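Local structure of MaoC-like dehydratase (Phytophthora Capsici, 3KH8) at residues 244-255 and 277-287. The protein probably catalyses the reversible hydration and dehydration of enoyl thioesters, as expected of a hot dog-fold lyase of the MaoC and hydratase 2 family. Sequence-based numbering, arbitrary orientation.
Sequences FKQPILHGLCSM and IRVRFSSPCFP
L249 N donates to C285 O over 2.9 Å, with an N-H...O angle of 158°. In the reverse sense water 1 accepts from C285 N at 2.8 Å and donates to L249 O, so a solvent molecule completes the pairing. Beside this link residues 244-248 pack around part of the F286 ring. K245 CE lies over one face of the F286 ring, 3.9 Å from its centroid, a CH-pi contact, and K245 NZ adds an off-centre cation-pi interaction. P247 O lies in the ring plane at the edge, 3.7 Å from F286 CD1, while I248 CG2 meets F286 CE1 obliquely and also sits over the centre of the F244 ring. I248 O bonds H233 ND1, and N-cap H250 stacks on H233 and bonds D228 O; D228 and H233 lie in a stretch resembling the hydratase 2 signature. M255 reaches strand 277-281 fully extended, CG anti to the backbone N (chi1 -170°), which sets SD 3.9 Å from V279 CG2 and CE beside I277 CG2. Its SD also makes an oblique Met-aromatic contact with F281, whose CE1 lies 3.1 Å from G251 O, approached obliquely. Helix 251-266, probably the central helix of the MaoC-like hot dog half, thus joins its sheet mainly by apolar packing; the preceding loop combines ring and proline packing with one direct and one water-mediated backbone link.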
# COMPACT_ATOMS: atom_id res chain seq x y z
N PHE A 244 14.32 -10.51 18.96
CA PHE A 244 14.78 -10.19 17.61
C PHE A 244 15.61 -8.91 17.55
O PHE A 244 15.39 -7.98 18.32
CB PHE A 244 13.60 -10.10 16.63
CG PHE A 244 12.75 -11.35 16.57
CD1 PHE A 244 13.23 -12.51 15.97
CD2 PHE A 244 11.46 -11.35 17.10
CE1 PHE A 244 12.44 -13.66 15.91
CE2 PHE A 244 10.66 -12.49 17.04
CZ PHE A 244 11.15 -13.65 16.45
N LYS A 245 16.56 -8.86 16.61
CA LYS A 245 17.40 -7.67 16.38
C LYS A 245 16.59 -6.51 15.79
O LYS A 245 16.91 -5.33 16.01
CB LYS A 245 18.58 -8.01 15.46
CG LYS A 245 18.18 -8.56 14.08
CD LYS A 245 19.39 -8.93 13.23
CE LYS A 245 18.96 -9.69 11.98
NZ LYS A 245 20.10 -10.00 11.07
N GLN A 246 15.56 -6.86 15.03
CA GLN A 246 14.69 -5.90 14.37
C GLN A 246 13.33 -6.56 14.14
O GLN A 246 13.20 -7.78 14.33
CB GLN A 246 15.32 -5.43 13.05
CG GLN A 246 15.59 -6.53 12.02
CD GLN A 246 16.42 -6.05 10.85
OE1 GLN A 246 17.51 -5.50 11.02
NE2 GLN A 246 15.92 -6.28 9.64
N PRO A 247 12.30 -5.78 13.76
CA PRO A 247 11.00 -6.40 13.46
C PRO A 247 11.12 -7.49 12.40
O PRO A 247 11.98 -7.41 11.52
CB PRO A 247 10.17 -5.23 12.93
CG PRO A 247 10.74 -4.04 13.61
CD PRO A 247 12.22 -4.31 13.68
N ILE A 248 10.28 -8.52 12.49
CA ILE A 248 10.24 -9.58 11.48
C ILE A 248 9.14 -9.34 10.45
O ILE A 248 8.12 -8.72 10.76
CB ILE A 248 10.09 -10.99 12.12
CG1 ILE A 248 8.74 -11.12 12.84
CG2 ILE A 248 11.27 -11.28 13.05
CD1 ILE A 248 8.35 -12.54 13.19
N LEU A 249 9.35 -9.83 9.23
CA LEU A 249 8.32 -9.77 8.19
C LEU A 249 7.22 -10.77 8.52
O LEU A 249 7.49 -11.84 9.07
CB LEU A 249 8.93 -10.08 6.81
CG LEU A 249 8.04 -10.04 5.57
CD1 LEU A 249 7.51 -8.62 5.29
CD2 LEU A 249 8.78 -10.59 4.35
N HIS A 250 5.97 -10.41 8.21
CA HIS A 250 4.82 -11.29 8.40
C HIS A 250 5.08 -12.62 7.70
O HIS A 250 5.48 -12.64 6.54
CB HIS A 250 3.56 -10.70 7.75
CG HIS A 250 3.14 -9.37 8.31
ND1 HIS A 250 3.90 -8.22 8.16
CD2 HIS A 250 2.01 -8.99 8.96
CE1 HIS A 250 3.26 -7.21 8.72
NE2 HIS A 250 2.12 -7.65 9.21
N GLY A 251 4.85 -13.73 8.41
CA GLY A 251 4.92 -15.05 7.80
C GLY A 251 4.01 -15.20 6.58
O GLY A 251 4.39 -15.83 5.59
N LEU A 252 2.82 -14.60 6.65
CA LEU A 252 1.88 -14.67 5.53
C LEU A 252 2.33 -13.87 4.30
O LEU A 252 1.93 -14.19 3.18
CB LEU A 252 0.47 -14.26 5.97
CG LEU A 252 -0.30 -15.30 6.79
CD1 LEU A 252 -1.60 -14.71 7.36
CD2 LEU A 252 -0.59 -16.56 5.96
N CYS A 253 3.16 -12.85 4.52
CA CYS A 253 3.77 -12.10 3.41
C CYS A 253 4.79 -12.99 2.68
O CYS A 253 4.79 -13.07 1.45
CB CYS A 253 4.42 -10.81 3.91
SG CYS A 253 5.14 -9.76 2.60
N SER A 254 5.63 -13.68 3.45
CA SER A 254 6.55 -14.69 2.91
C SER A 254 5.80 -15.75 2.11
O SER A 254 6.25 -16.18 1.05
CB SER A 254 7.36 -15.35 4.03
OG SER A 254 8.22 -14.42 4.65
N MET A 255 4.66 -16.18 2.64
CA MET A 255 3.81 -17.14 1.94
C MET A 255 3.30 -16.54 0.63
O MET A 255 3.21 -17.25 -0.38
CB MET A 255 2.64 -17.57 2.84
CG MET A 255 1.83 -18.74 2.28
SD MET A 255 0.50 -19.21 3.40
CE MET A 255 -0.20 -20.62 2.54
N ILE A 277 -2.74 -24.54 -1.42
CA ILE A 277 -1.39 -24.31 -0.94
C ILE A 277 -1.37 -24.51 0.57
O ILE A 277 -2.25 -24.02 1.28
CB ILE A 277 -0.86 -22.90 -1.36
CG1 ILE A 277 0.60 -22.69 -0.92
CG2 ILE A 277 -1.80 -21.77 -0.87
CD1 ILE A 277 1.32 -21.57 -1.65
N ARG A 278 -0.39 -25.27 1.05
CA ARG A 278 -0.16 -25.42 2.49
C ARG A 278 1.32 -25.38 2.82
O ARG A 278 2.16 -25.87 2.04
CB ARG A 278 -0.82 -26.69 3.03
CG ARG A 278 -0.33 -28.00 2.41
CD ARG A 278 -1.01 -29.17 3.10
NE ARG A 278 -0.70 -30.46 2.48
CZ ARG A 278 -0.14 -31.49 3.11
NH1 ARG A 278 0.18 -31.39 4.40
NH2 ARG A 278 0.09 -32.62 2.46
N VAL A 279 1.66 -24.79 3.96
CA VAL A 279 3.05 -24.56 4.33
C VAL A 279 3.19 -24.67 5.84
O VAL A 279 2.19 -24.66 6.57
CB VAL A 279 3.54 -23.14 3.90
CG1 VAL A 279 3.40 -22.92 2.40
CG2 VAL A 279 2.81 -22.03 4.69
N ARG A 280 4.43 -24.77 6.30
CA ARG A 280 4.72 -24.44 7.69
C ARG A 280 5.77 -23.34 7.75
O ARG A 280 6.62 -23.22 6.86
CB ARG A 280 5.12 -25.67 8.51
CG ARG A 280 6.51 -26.20 8.26
CD ARG A 280 6.79 -27.44 9.12
NE ARG A 280 7.88 -28.23 8.55
CZ ARG A 280 7.71 -29.22 7.68
NH1 ARG A 280 6.50 -29.57 7.28
NH2 ARG A 280 8.77 -29.86 7.21
N PHE A 281 5.70 -22.53 8.79
CA PHE A 281 6.65 -21.45 8.99
C PHE A 281 7.74 -21.94 9.93
O PHE A 281 7.49 -22.23 11.10
CB PHE A 281 5.95 -20.20 9.51
CG PHE A 281 4.79 -19.77 8.66
CD1 PHE A 281 5.00 -19.13 7.44
CD2 PHE A 281 3.48 -20.03 9.06
CE1 PHE A 281 3.93 -18.75 6.63
CE2 PHE A 281 2.40 -19.65 8.25
CZ PHE A 281 2.63 -19.01 7.04
N SER A 282 8.96 -22.04 9.40
CA SER A 282 10.02 -22.75 10.10
C SER A 282 11.01 -21.83 10.81
O SER A 282 11.56 -22.20 11.85
CB SER A 282 10.74 -23.70 9.14
OG SER A 282 10.99 -23.07 7.90
N SER A 283 11.22 -20.64 10.27
CA SER A 283 12.09 -19.64 10.89
C SER A 283 11.73 -18.24 10.38
O SER A 283 11.08 -18.11 9.34
CB SER A 283 13.57 -19.96 10.64
OG SER A 283 13.94 -19.66 9.30
N PRO A 284 12.15 -17.18 11.12
CA PRO A 284 11.69 -15.85 10.72
C PRO A 284 12.47 -15.24 9.57
O PRO A 284 13.63 -15.59 9.32
CB PRO A 284 11.88 -15.03 12.00
CG PRO A 284 12.99 -15.70 12.72
CD PRO A 284 12.87 -17.16 12.41
N CYS A 285 11.80 -14.33 8.87
CA CYS A 285 12.39 -13.54 7.79
C CYS A 285 12.45 -12.08 8.23
O CYS A 285 11.57 -11.60 8.95
CB CYS A 285 11.52 -13.68 6.54
SG CYS A 285 12.13 -12.82 5.08
N PHE A 286 13.49 -11.37 7.81
CA PHE A 286 13.60 -9.95 8.12
C PHE A 286 13.36 -9.12 6.87
O PHE A 286 13.89 -9.44 5.80
CB PHE A 286 14.97 -9.64 8.75
CG PHE A 286 15.23 -10.40 10.01
CD1 PHE A 286 14.64 -10.01 11.22
CD2 PHE A 286 16.05 -11.53 10.00
CE1 PHE A 286 14.88 -10.73 12.38
CE2 PHE A 286 16.29 -12.25 11.16
CZ PHE A 286 15.70 -11.85 12.36
N PRO A 287 12.53 -8.07 6.99
CA PRO A 287 12.27 -7.23 5.82
C PRO A 287 13.59 -6.71 5.26
O PRO A 287 14.45 -6.27 6.03
CB PRO A 287 11.44 -6.07 6.39
CG PRO A 287 10.92 -6.55 7.70
CD PRO A 287 11.95 -7.51 8.22
O HOH W 1 9.11 -13.94 9.55